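Local structure of 3-dehydroquinate dehydratase (Zymomonas mobilis subsp. mobilis, 6SMF) at residues F11-P16 with E53-N58; P16-L21 with N81-T86; I104-S109 with E137-A142; S109-R114 with T130-G135. The protein probably catalyses the trans-dehydration of 3-dehydroquinate to 3-dehydroshikimate through an enolate intermediate, the third step of chorismate biosynthesis. All blocks are in the same frame, centred on the assembly; numbering follows the deposited sequence.

Contact 1 (F11-P16 with E53-N58); sequences FILNGP and EIRQSN
F11 to N14 run parallel to E53 to Q56 in strict register, the strand axes 4.7 Å apart at their closest, joined by a ladder that includes I12 N to E53 O (2.8 Å) and N14 N to R55 O (2.8 Å). This is the first beta-alpha-beta crossover of a flavodoxin-like parallel sheet, and its helix 34-48 covers the face that carries I12, N14, I54 and Q56. There CB of I12 meets CG1 of I54 at 4.2 Å, while N14 directs OD1 to Y139 OH. On the face covered by helix 60-72, R55 stretches its chain fully from CG to NE, bringing a face of its guanidinium, near the rim, against F11 CE2, 4.2 Å from NH1, with the planes 58° apart; W66 and E69 hold the same charged end by cation-pi contact and salt bridge. CB of R55 also lies alongside CD2 of L13. Past the strands Q56 bends at chi2 (-86°), turning its amide back to the neighbouring strand's end at G15: NE2 donates to G15 O at 3.0 Å, nearly straight at 174° but from above that carbonyl's plane. N58 ND2 bonds to D65 of the second subunit, and N58 OD1 takes the second N-H of Q56 NE2 at 3.0 Å.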
loop_
_atom_site.group_PDB
_atom_site.type_symbol
_atom_site.label_atom_id
_atom_site.label_comp_id
_atom_site.label_asym_id
_atom_site.label_seq_id
_atom_site.Cartn_x
_atom_site.Cartn_y
_atom_site.Cartn_z
ATOM N N PHE A 11 10.742 21.138 32.009
ATOM C CA PHE A 11 11.677 20.153 31.423
ATOM C C PHE A 11 11.830 20.448 29.922
ATOM O O PHE A 11 10.843 20.772 29.204
ATOM C CB PHE A 11 11.159 18.737 31.659
ATOM C CG PHE A 11 11.448 18.192 33.031
ATOM C CD1 PHE A 11 11.031 18.865 34.158
ATOM C CD2 PHE A 11 12.135 16.995 33.192
ATOM C CE1 PHE A 11 11.327 18.372 35.417
ATOM C CE2 PHE A 11 12.388 16.479 34.452
ATOM C CZ PHE A 11 12.014 17.191 35.556
ATOM N N ILE A 12 13.077 20.399 29.465
ATOM C CA ILE A 12 13.441 20.515 28.034
ATOM C C ILE A 12 14.295 19.294 27.738
ATOM O O ILE A 12 15.412 19.207 28.299
ATOM C CB ILE A 12 14.173 21.827 27.762
ATOM C CG1 ILE A 12 13.354 23.032 28.235
ATOM C CG2 ILE A 12 14.544 21.920 26.292
ATOM C CD1 ILE A 12 13.996 24.381 27.944
ATOM N N LEU A 13 13.745 18.375 26.948
ATOM C CA LEU A 13 14.314 17.030 26.757
ATOM C C LEU A 13 14.743 16.870 25.300
ATOM O O LEU A 13 13.902 17.042 24.414
ATOM C CB LEU A 13 13.258 16.005 27.159
ATOM C CG LEU A 13 12.755 16.085 28.592
ATOM C CD1 LEU A 13 11.676 15.034 28.845
ATOM C CD2 LEU A 13 13.897 15.916 29.573
ATOM N N ASN A 14 16.016 16.538 25.098
ATOM C CA ASN A 14 16.656 16.388 23.773
ATOM C C ASN A 14 17.009 14.913 23.573
ATOM O O ASN A 14 17.593 14.285 24.469
ATOM C CB ASN A 14 17.825 17.363 23.600
ATOM C CG ASN A 14 17.369 18.812 23.546
ATOM O OD1 ASN A 14 16.593 19.177 22.674
ATOM N ND2 ASN A 14 17.806 19.643 24.483
ATOM N N GLY A 15 16.614 14.375 22.422
ATOM C CA GLY A 15 16.873 12.980 22.079
ATOM C C GLY A 15 18.200 12.822 21.375
ATOM O O GLY A 15 19.089 13.670 21.459
ATOM N N PRO A 16 18.346 11.699 20.654
ATOM C CA PRO A 16 19.648 11.235 20.202
ATOM C C PRO A 16 20.234 12.176 19.152
ATOM O O PRO A 16 19.490 12.756 18.397
ATOM C CB PRO A 16 19.386 9.837 19.632
ATOM C CG PRO A 16 17.892 9.839 19.298
ATOM C CD PRO A 16 17.250 10.784 20.286
ATOM N N GLU A 53 14.821 22.617 33.174
ATOM C CA GLU A 53 15.694 21.442 33.420
ATOM C C GLU A 53 15.961 20.812 32.070
ATOM O O GLU A 53 15.020 20.266 31.500
ATOM C CB GLU A 53 15.134 20.396 34.383
ATOM C CG GLU A 53 16.259 19.690 35.130
ATOM C CD GLU A 53 16.623 20.493 36.366
ATOM O OE1 GLU A 53 17.605 21.255 36.334
ATOM O OE2 GLU A 53 15.886 20.408 37.378
ATOM N N ILE A 54 17.198 20.909 31.597
ATOM C CA ILE A 54 17.627 20.606 30.202
ATOM C C ILE A 54 18.459 19.326 30.237
ATOM O O ILE A 54 19.461 19.318 30.935
ATOM C CB ILE A 54 18.428 21.783 29.608
ATOM C CG1 ILE A 54 17.666 23.105 29.768
ATOM C CG2 ILE A 54 18.807 21.497 28.163
ATOM C CD1 ILE A 54 18.271 24.292 29.027
ATOM N N ARG A 55 18.086 18.339 29.427
ATOM C CA ARG A 55 18.698 16.999 29.402
ATOM C C ARG A 55 18.744 16.483 27.955
ATOM O O ARG A 55 17.925 16.916 27.108
ATOM C CB ARG A 55 17.821 16.082 30.254
ATOM C CG ARG A 55 17.789 16.508 31.707
ATOM C CD ARG A 55 17.072 15.554 32.642
ATOM N NE ARG A 55 17.137 16.230 33.941
ATOM C CZ ARG A 55 16.663 15.760 35.090
ATOM N NH1 ARG A 55 16.038 14.586 35.172
ATOM N NH2 ARG A 55 16.850 16.503 36.153
ATOM N N GLN A 56 19.636 15.533 27.709
ATOM C CA GLN A 56 19.831 14.887 26.402
ATOM C C GLN A 56 20.191 13.437 26.676
ATOM O O GLN A 56 20.900 13.185 27.657
ATOM C CB GLN A 56 20.932 15.594 25.610
ATOM C CG GLN A 56 21.016 15.124 24.173
ATOM C CD GLN A 56 21.873 13.889 24.025
ATOM O OE1 GLN A 56 22.825 13.695 24.803
ATOM N NE2 GLN A 56 21.530 13.071 23.025
ATOM N N SER A 57 19.723 12.533 25.826
ATOM C CA SER A 57 20.116 11.117 25.855
ATOM C C SER A 57 19.922 10.543 24.461
ATOM O O SER A 57 19.026 11.035 23.728
ATOM C CB SER A 57 19.349 10.363 26.905
ATOM O OG SER A 57 19.574 8.959 26.809
ATOM N N ASN A 58 20.754 9.568 24.128
ATOM C CA ASN A 58 20.620 8.738 22.912
ATOM C C ASN A 58 19.645 7.590 23.203
ATOM O O ASN A 58 19.407 6.794 22.280
ATOM C CB ASN A 58 21.986 8.290 22.385
ATOM C CG ASN A 58 22.896 9.481 22.138
ATOM O OD1 ASN A 58 22.418 10.515 21.657
ATOM N ND2 ASN A 58 24.182 9.378 22.521
#

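Contact 2 (P16-L21 with N81-T86); sequences PNLNLL and NAAAYT
The Y85 ring and the N81 carboxamide are the flat groups that 16-21 leans on. P16 comes to the ring obliquely, CD 3.5 Å from Y85 CD2 and CG 3.6 Å from Y85 CE2, while Y85 OH bonds to the backbone oxygen of N58. L18 covers a face of the carboxamide: its CD1 methyl stands almost straight above N81 CG at 3.6 Å, nearly as close to OD1 and ND2. With CG anti to the backbone N (chi1 -172°), the N81 amide leans forward along its own chain, and OD1 accepts from A83 N at 3.1 Å, closing an Asx turn. ND2 donates to Y139 OH and to a bound citrate, probably from the crystallisation liquor, which is consistent with the amide orientation as modelled. Between the two flat groups sits the A83 methyl, wedged against P16 O at 3.2 Å and within van der Waals range of L18 CD1. One water completes the join, donating to P16 O and accepting from A84 N and N17 ND2. A second subunit closes over the outer side, where its Q68 bonds N17 and N19. Two loops meeting at the C-terminal ends of neighbouring parallel strands, with a predicted substrate-binding asparagine at the base of one, form the usual active-site rim of a flavodoxin-like fold, here that of a type II dehydroquinase.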
loop_
_atom_site.group_PDB
_atom_site.type_symbol
_atom_site.label_atom_id
_atom_site.label_comp_id
_atom_site.label_asym_id
_atom_site.label_seq_id
_atom_site.Cartn_x
_atom_site.Cartn_y
_atom_site.Cartn_z
ATOM N N PRO A 16 18.346 11.699 20.654
ATOM C CA PRO A 16 19.648 11.235 20.202
ATOM C C PRO A 16 20.234 12.176 19.152
ATOM O O PRO A 16 19.490 12.756 18.397
ATOM C CB PRO A 16 19.386 9.837 19.632
ATOM C CG PRO A 16 17.892 9.839 19.298
ATOM C CD PRO A 16 17.250 10.784 20.286
ATOM N N ASN A 17 21.560 12.290 19.184
ATOM C CA ASN A 17 22.394 12.941 18.157
ATOM C C ASN A 17 22.342 14.478 18.269
ATOM O O ASN A 17 23.207 15.168 17.672
ATOM C CB ASN A 17 22.002 12.369 16.805
ATOM C CG ASN A 17 22.211 10.875 16.758
ATOM O OD1 ASN A 17 23.343 10.408 16.944
ATOM N ND2 ASN A 17 21.144 10.143 16.467
ATOM N N LEU A 18 21.409 15.045 19.017
ATOM C CA LEU A 18 21.360 16.517 19.166
ATOM C C LEU A 18 22.585 17.008 19.946
ATOM O O LEU A 18 22.977 18.169 19.762
ATOM C CB LEU A 18 20.059 16.872 19.873
ATOM C CG LEU A 18 18.824 16.727 19.009
ATOM C CD1 LEU A 18 17.569 16.773 19.844
ATOM C CD2 LEU A 18 18.790 17.817 17.990
ATOM N N ASN A 19 23.164 16.138 20.776
ATOM C CA ASN A 19 24.453 16.402 21.469
ATOM C C ASN A 19 25.575 16.688 20.462
ATOM O O ASN A 19 26.579 17.268 20.921
ATOM C CB ASN A 19 24.807 15.264 22.434
ATOM C CG ASN A 19 24.888 13.897 21.798
ATOM O OD1 ASN A 19 23.972 13.507 21.069
ATOM N ND2 ASN A 19 25.994 13.190 22.020
ATOM N N LEU A 20 25.417 16.367 19.167
ATOM C CA LEU A 20 26.490 16.540 18.123
ATOM C C LEU A 20 26.359 17.876 17.384
ATOM O O LEU A 20 27.234 18.186 16.553
ATOM C CB LEU A 20 26.434 15.426 17.074
ATOM C CG LEU A 20 26.570 14.002 17.588
ATOM C CD1 LEU A 20 26.632 13.047 16.418
ATOM C CD2 LEU A 20 27.795 13.838 18.444
ATOM N N LEU A 21 25.291 18.610 17.668
ATOM C CA LEU A 21 24.999 19.922 17.056
ATOM C C LEU A 21 26.254 20.789 17.099
ATOM O O LEU A 21 26.860 20.878 18.161
ATOM C CB LEU A 21 23.847 20.549 17.840
ATOM C CG LEU A 21 22.903 21.506 17.118
ATOM C CD1 LEU A 21 22.376 20.957 15.792
ATOM C CD2 LEU A 21 21.749 21.839 18.054
ATOM N N ASN A 81 12.207 17.467 22.046
ATOM C CA ASN A 81 12.805 17.185 20.725
ATOM C C ASN A 81 13.323 15.748 20.793
ATOM O O ASN A 81 14.433 15.543 21.260
ATOM C CB ASN A 81 13.883 18.217 20.395
ATOM C CG ASN A 81 14.339 18.024 18.979
ATOM O OD1 ASN A 81 14.063 16.969 18.431
ATOM N ND2 ASN A 81 15.014 19.005 18.397
ATOM N N ALA A 82 12.498 14.772 20.446
ATOM C CA ALA A 82 12.832 13.330 20.481
ATOM C C ALA A 82 13.780 12.955 19.332
ATOM O O ALA A 82 14.139 11.798 19.235
ATOM C CB ALA A 82 11.555 12.532 20.422
ATOM N N ALA A 83 14.172 13.901 18.488
ATOM C CA ALA A 83 15.023 13.658 17.293
ATOM C C ALA A 83 14.489 12.429 16.527
ATOM O O ALA A 83 13.249 12.404 16.278
ATOM C CB ALA A 83 16.456 13.516 17.685
ATOM N N ALA A 84 15.324 11.433 16.180
ATOM C CA ALA A 84 14.871 10.317 15.309
ATOM C C ALA A 84 13.764 9.509 15.989
ATOM O O ALA A 84 13.014 8.906 15.278
ATOM C CB ALA A 84 16.000 9.407 14.931
ATOM N N TYR A 85 13.683 9.485 17.320
ATOM C CA TYR A 85 12.693 8.637 18.020
ATOM C C TYR A 85 11.298 9.227 17.772
ATOM O O TYR A 85 10.306 8.501 17.979
ATOM C CB TYR A 85 13.010 8.482 19.518
ATOM C CG TYR A 85 14.222 7.652 19.849
ATOM C CD1 TYR A 85 14.492 6.471 19.186
ATOM C CD2 TYR A 85 15.114 8.036 20.848
ATOM C CE1 TYR A 85 15.603 5.705 19.503
ATOM C CE2 TYR A 85 16.237 7.291 21.152
ATOM C CZ TYR A 85 16.481 6.112 20.482
ATOM O OH TYR A 85 17.578 5.344 20.755
ATOM N N THR A 86 11.210 10.502 17.377
ATOM C CA THR A 86 9.926 11.155 16.986
ATOM C C THR A 86 9.193 10.283 15.955
ATOM O O THR A 86 7.967 10.220 16.004
ATOM C CB THR A 86 10.091 12.509 16.279
ATOM O OG1 THR A 86 10.953 13.471 16.948
ATOM C CG2 THR A 86 8.696 13.065 16.041
HETATM O O HOH W 1 18.371 11.445 15.683
#

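Contact 3 (I104-S109 with E137-A142); sequences IEVHLS and ESYSLA
V106 is the bump that fills the hollow on the inner side of helix 136-147, its two methyls splitting between two turns' worth of side chains. CG1, set anti to the backbone N (chi1 157°), stands over the centre of the Y139 ring, 3.5 Å from the centroid and only 6° off the normal, a clean CH-pi contact. CG2 goes the other way, into the gap by the A142 methyl, 3.5 Å from its CB. I104 extends the same seam: its CG2 rests on A142 CB at 4.0 Å and CD1 reaches the A142 carbonyl. Just past the other end of the strand, L108 fits against the ring's edge, CD2 lying in its plane 3.6 Å from CE1, so Y139 is gripped over one face and at one edge. S138 supplies the polar stitch, its OG donating to H107 O at 2.8 Å and also accepting from F134 N. That bond ties down the backbone of the predicted proton donor, whose CB points away from the helix: in its ring, H107 NE2 bonds to E105 OE2 at 2.6 Å, and ND1 to a bound citrate. A helix running back at 162° against a strand of a parallel sheet is standard alpha/beta layering, with helix 136-147 packed on the sheet behind H107 of the predicted active site.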
loop_
_atom_site.group_PDB
_atom_site.type_symbol
_atom_site.label_atom_id
_atom_site.label_comp_id
_atom_site.label_asym_id
_atom_site.label_seq_id
_atom_site.Cartn_x
_atom_site.Cartn_y
_atom_site.Cartn_z
ATOM N N ILE A 104 5.172 20.131 24.419
ATOM C CA ILE A 104 5.402 20.863 23.146
ATOM C C ILE A 104 6.511 20.156 22.355
ATOM O O ILE A 104 7.651 19.993 22.892
ATOM C CB ILE A 104 5.751 22.317 23.442
ATOM C CG1 ILE A 104 4.604 22.996 24.172
ATOM C CG2 ILE A 104 6.109 23.035 22.156
ATOM C CD1 ILE A 104 5.010 24.302 24.794
ATOM N N GLU A 105 6.180 19.724 21.141
ATOM C CA GLU A 105 7.156 19.120 20.211
ATOM C C GLU A 105 8.007 20.252 19.650
ATOM O O GLU A 105 7.435 21.262 19.238
ATOM C CB GLU A 105 6.441 18.398 19.076
ATOM C CG GLU A 105 7.350 17.530 18.242
ATOM C CD GLU A 105 6.646 16.829 17.082
ATOM O OE1 GLU A 105 5.400 17.104 16.819
ATOM O OE2 GLU A 105 7.349 15.998 16.427
ATOM N N VAL A 106 9.323 20.052 19.611
ATOM C CA VAL A 106 10.293 20.991 18.999
ATOM C C VAL A 106 11.210 20.247 18.022
ATOM O O VAL A 106 11.658 19.147 18.336
ATOM C CB VAL A 106 11.065 21.718 20.105
ATOM C CG1 VAL A 106 12.381 22.230 19.609
ATOM C CG2 VAL A 106 10.228 22.851 20.639
ATOM N N HIS A 107 11.445 20.858 16.864
ATOM C CA HIS A 107 12.504 20.486 15.905
ATOM C C HIS A 107 13.227 21.764 15.466
ATOM O O HIS A 107 12.566 22.775 15.168
ATOM C CB HIS A 107 11.964 19.717 14.680
ATOM C CG HIS A 107 11.079 18.583 15.062
ATOM N ND1 HIS A 107 11.567 17.428 15.624
ATOM C CD2 HIS A 107 9.735 18.444 14.989
ATOM C CE1 HIS A 107 10.567 16.608 15.824
ATOM N NE2 HIS A 107 9.424 17.225 15.453
ATOM N N LEU A 108 14.551 21.673 15.400
ATOM C CA LEU A 108 15.415 22.681 14.774
ATOM C C LEU A 108 15.040 22.826 13.306
ATOM O O LEU A 108 14.872 23.960 12.845
ATOM C CB LEU A 108 16.861 22.213 14.920
ATOM C CG LEU A 108 17.407 22.079 16.342
ATOM C CD1 LEU A 108 18.665 21.213 16.314
ATOM C CD2 LEU A 108 17.703 23.461 16.935
ATOM N N SER A 109 15.044 21.714 12.568
ATOM C CA SER A 109 14.767 21.707 11.110
ATOM C C SER A 109 13.254 21.500 10.941
ATOM O O SER A 109 12.548 21.269 11.960
ATOM C CB SER A 109 15.550 20.642 10.432
ATOM O OG SER A 109 15.055 19.382 10.842
ATOM N N GLU A 137 15.645 29.150 17.765
ATOM C CA GLU A 137 14.393 29.940 17.932
ATOM C C GLU A 137 13.202 28.989 18.128
ATOM O O GLU A 137 12.272 29.445 18.785
ATOM C CB GLU A 137 14.179 30.944 16.785
ATOM C CG GLU A 137 15.064 32.188 16.867
ATOM C CD GLU A 137 15.236 32.835 18.262
ATOM O OE1 GLU A 137 14.186 33.126 18.942
ATOM O OE2 GLU A 137 16.423 33.013 18.721
ATOM N N SER A 138 13.214 27.753 17.597
ATOM C CA SER A 138 12.154 26.739 17.844
ATOM C C SER A 138 11.999 26.527 19.365
ATOM O O SER A 138 10.876 26.558 19.878
ATOM C CB SER A 138 12.379 25.415 17.106
ATOM O OG SER A 138 12.213 25.546 15.688
ATOM N N TYR A 139 13.097 26.335 20.069
ATOM C CA TYR A 139 13.114 26.190 21.547
ATOM C C TYR A 139 12.643 27.490 22.225
ATOM O O TYR A 139 11.803 27.416 23.150
ATOM C CB TYR A 139 14.518 25.806 22.035
ATOM C CG TYR A 139 14.938 24.405 21.656
ATOM C CD1 TYR A 139 15.570 24.154 20.444
ATOM C CD2 TYR A 139 14.745 23.338 22.525
ATOM C CE1 TYR A 139 15.996 22.887 20.107
ATOM C CE2 TYR A 139 15.174 22.066 22.194
ATOM C CZ TYR A 139 15.782 21.843 20.978
ATOM O OH TYR A 139 16.181 20.590 20.628
ATOM N N SER A 140 13.170 28.649 21.814
ATOM C CA SER A 140 12.865 29.940 22.471
ATOM C C SER A 140 11.344 30.185 22.400
ATOM O O SER A 140 10.756 30.524 23.454
ATOM C CB SER A 140 13.749 31.093 21.959
ATOM O OG SER A 140 13.094 31.980 21.058
ATOM N N LEU A 141 10.716 29.984 21.241
ATOM C CA LEU A 141 9.243 30.128 21.019
ATOM C C LEU A 141 8.467 29.157 21.913
ATOM O O LEU A 141 7.421 29.543 22.510
ATOM C CB LEU A 141 8.915 29.826 19.561
ATOM C CG LEU A 141 9.336 30.887 18.547
ATOM C CD1 LEU A 141 9.407 30.282 17.150
ATOM C CD2 LEU A 141 8.352 32.034 18.550
ATOM N N ALA A 142 8.957 27.932 21.979
ATOM C CA ALA A 142 8.388 26.847 22.804
ATOM C C ALA A 142 8.431 27.300 24.270
ATOM O O ALA A 142 7.422 27.160 24.964
ATOM C CB ALA A 142 9.169 25.571 22.544
#

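Contact 4 (S109-R114 with T130-G135); sequences SNPHAR and TISGFG
S132, at the end of strand 129-132, presses its side chain into the turn made by S109, N110 and P111. Its CB meets the S109 carbonyl oxygen and P111 CD, each at 3.9 Å. From there chi1 (-69°) sets OG beside the backbone N, where it lies 3.8 Å from P111 CD and close to the H107 ring. One residue on, G133 runs against the turn with bare backbone: its CA is 3.7 Å from N110 N, and its phi of 106° suits a residue without a side chain. G133 N comes within 3.3 Å of S109 O, but the angle is too poor for a hydrogen bond. N110 OD1 accepts from H112 N at 3.1 Å in an Asx turn, whereas ND2 bonds to G124 O and A127 O of a third subunit, whose strand pairs antiparallel with 130-132, so the sheet runs on across the interface. S109 OG takes R114 NH2 at 3.1 Å and a bound citrate, consistent with its predicted part in substrate binding. The contact is thus a small van der Waals one, helped by a CA-H...O approach of G133 CA to S109 O, leaving S109 and N110 to bond with the pocket and the neighbouring subunit.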
loop_
_atom_site.group_PDB
_atom_site.type_symbol
_atom_site.label_atom_id
_atom_site.label_comp_id
_atom_site.label_asym_id
_atom_site.label_seq_id
_atom_site.Cartn_x
_atom_site.Cartn_y
_atom_site.Cartn_z
ATOM N N SER A 109 15.044 21.714 12.568
ATOM C CA SER A 109 14.767 21.707 11.110
ATOM C C SER A 109 13.254 21.500 10.941
ATOM O O SER A 109 12.548 21.269 11.960
ATOM C CB SER A 109 15.550 20.642 10.432
ATOM O OG SER A 109 15.055 19.382 10.842
ATOM N N ASN A 110 12.766 21.625 9.722
ATOM C CA ASN A 110 11.369 21.299 9.382
ATOM C C ASN A 110 11.369 19.859 8.884
ATOM O O ASN A 110 11.799 19.583 7.761
ATOM C CB ASN A 110 10.825 22.298 8.353
ATOM C CG ASN A 110 9.442 21.958 7.830
ATOM O OD1 ASN A 110 8.804 20.992 8.268
ATOM N ND2 ASN A 110 8.984 22.766 6.879
ATOM N N PRO A 111 10.901 18.892 9.689
ATOM C CA PRO A 111 10.988 17.492 9.290
ATOM C C PRO A 111 10.142 17.178 8.037
ATOM O O PRO A 111 10.480 16.270 7.337
ATOM C CB PRO A 111 10.507 16.705 10.510
ATOM C CG PRO A 111 9.867 17.706 11.442
ATOM C CD PRO A 111 10.294 19.081 10.997
ATOM N N HIS A 112 9.075 17.928 7.770
ATOM C CA HIS A 112 8.189 17.714 6.602
ATOM C C HIS A 112 8.976 18.087 5.346
ATOM O O HIS A 112 8.595 17.594 4.256
ATOM C CB HIS A 112 6.838 18.484 6.740
ATOM C CG HIS A 112 5.844 17.803 7.625
ATOM N ND1 HIS A 112 4.809 17.036 7.117
ATOM C CD2 HIS A 112 5.759 17.709 8.973
ATOM C CE1 HIS A 112 4.134 16.512 8.121
ATOM N NE2 HIS A 112 4.696 16.901 9.259
ATOM N N ALA A 113 10.056 18.878 5.484
ATOM C CA ALA A 113 10.872 19.317 4.328
ATOM C C ALA A 113 11.951 18.262 4.029
ATOM O O ALA A 113 12.723 18.461 3.130
ATOM C CB ALA A 113 11.471 20.682 4.578
ATOM N N ARG A 114 11.991 17.184 4.782
ATOM C CA ARG A 114 13.062 16.179 4.674
ATOM C C ARG A 114 12.491 14.866 4.111
ATOM O O ARG A 114 11.445 14.914 3.394
ATOM C CB ARG A 114 13.719 16.120 6.060
ATOM C CG ARG A 114 14.384 17.448 6.431
ATOM C CD ARG A 114 15.017 17.500 7.786
ATOM N NE ARG A 114 16.178 16.621 7.836
ATOM C CZ ARG A 114 16.815 16.251 8.927
ATOM N NH1 ARG A 114 17.820 15.411 8.808
ATOM N NH2 ARG A 114 16.450 16.704 10.109
ATOM N N THR A 130 3.351 21.830 18.343
ATOM C CA THR A 130 4.603 21.576 17.610
ATOM C C THR A 130 5.158 22.905 17.114
ATOM O O THR A 130 4.420 23.679 16.483
ATOM C CB THR A 130 4.337 20.641 16.422
ATOM O OG1 THR A 130 3.866 19.405 16.963
ATOM C CG2 THR A 130 5.560 20.370 15.577
ATOM N N ILE A 131 6.453 23.108 17.338
ATOM C CA ILE A 131 7.225 24.227 16.745
ATOM C C ILE A 131 8.420 23.620 16.019
ATOM O O ILE A 131 9.237 22.964 16.667
ATOM C CB ILE A 131 7.617 25.228 17.818
ATOM C CG1 ILE A 131 6.374 25.683 18.594
ATOM C CG2 ILE A 131 8.384 26.376 17.164
ATOM C CD1 ILE A 131 6.635 26.729 19.695
ATOM N N SER A 132 8.480 23.833 14.710
ATOM C CA SER A 132 9.509 23.248 13.828
ATOM C C SER A 132 10.134 24.319 12.951
ATOM O O SER A 132 9.377 25.072 12.363
ATOM C CB SER A 132 8.911 22.169 12.950
ATOM O OG SER A 132 8.557 21.064 13.743
ATOM N N GLY A 133 11.455 24.261 12.784
ATOM C CA GLY A 133 12.129 24.767 11.574
ATOM C C GLY A 133 12.866 26.054 11.808
ATOM O O GLY A 133 13.413 26.551 10.827
ATOM N N PHE A 134 12.905 26.547 13.054
ATOM C CA PHE A 134 13.450 27.893 13.380
ATOM C C PHE A 134 14.825 27.769 14.056
ATOM O O PHE A 134 15.258 28.740 14.695
ATOM C CB PHE A 134 12.467 28.676 14.265
ATOM C CG PHE A 134 11.084 28.817 13.683
ATOM C CD1 PHE A 134 10.798 29.806 12.756
ATOM C CD2 PHE A 134 10.076 27.908 14.013
ATOM C CE1 PHE A 134 9.530 29.897 12.194
ATOM C CE2 PHE A 134 8.801 28.030 13.479
ATOM C CZ PHE A 134 8.535 29.024 12.573
ATOM N N GLY A 135 15.503 26.635 13.909
ATOM C CA GLY A 135 16.720 26.295 14.664
ATOM C C GLY A 135 16.489 26.478 16.153
ATOM O O GLY A 135 15.453 25.976 16.670
#

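Contacts 1, 3 and 4 all reach the one parallel sheet: contact 1 joins strands 9-14 and 51-56 at one side, while contacts 3 and 4 use neighbouring strands 103-107 and 129-132. Contacts 1 and 2 share P16, have centres about 8 Å apart and interleave along the chain; contacts 3 and 4 follow, share S109 and are likewise about 8 Å apart. Contact 4 falls within the chain interval that contact 3 spans. The centres of contacts 1 and 4 are furthest apart, at about 18 Å. Y139 bridges contacts 1, 2 and 3, tying the pairs together around the predicted active site, with the second subunit touching contacts 1 and 2, the third touching contacts 3 and 4.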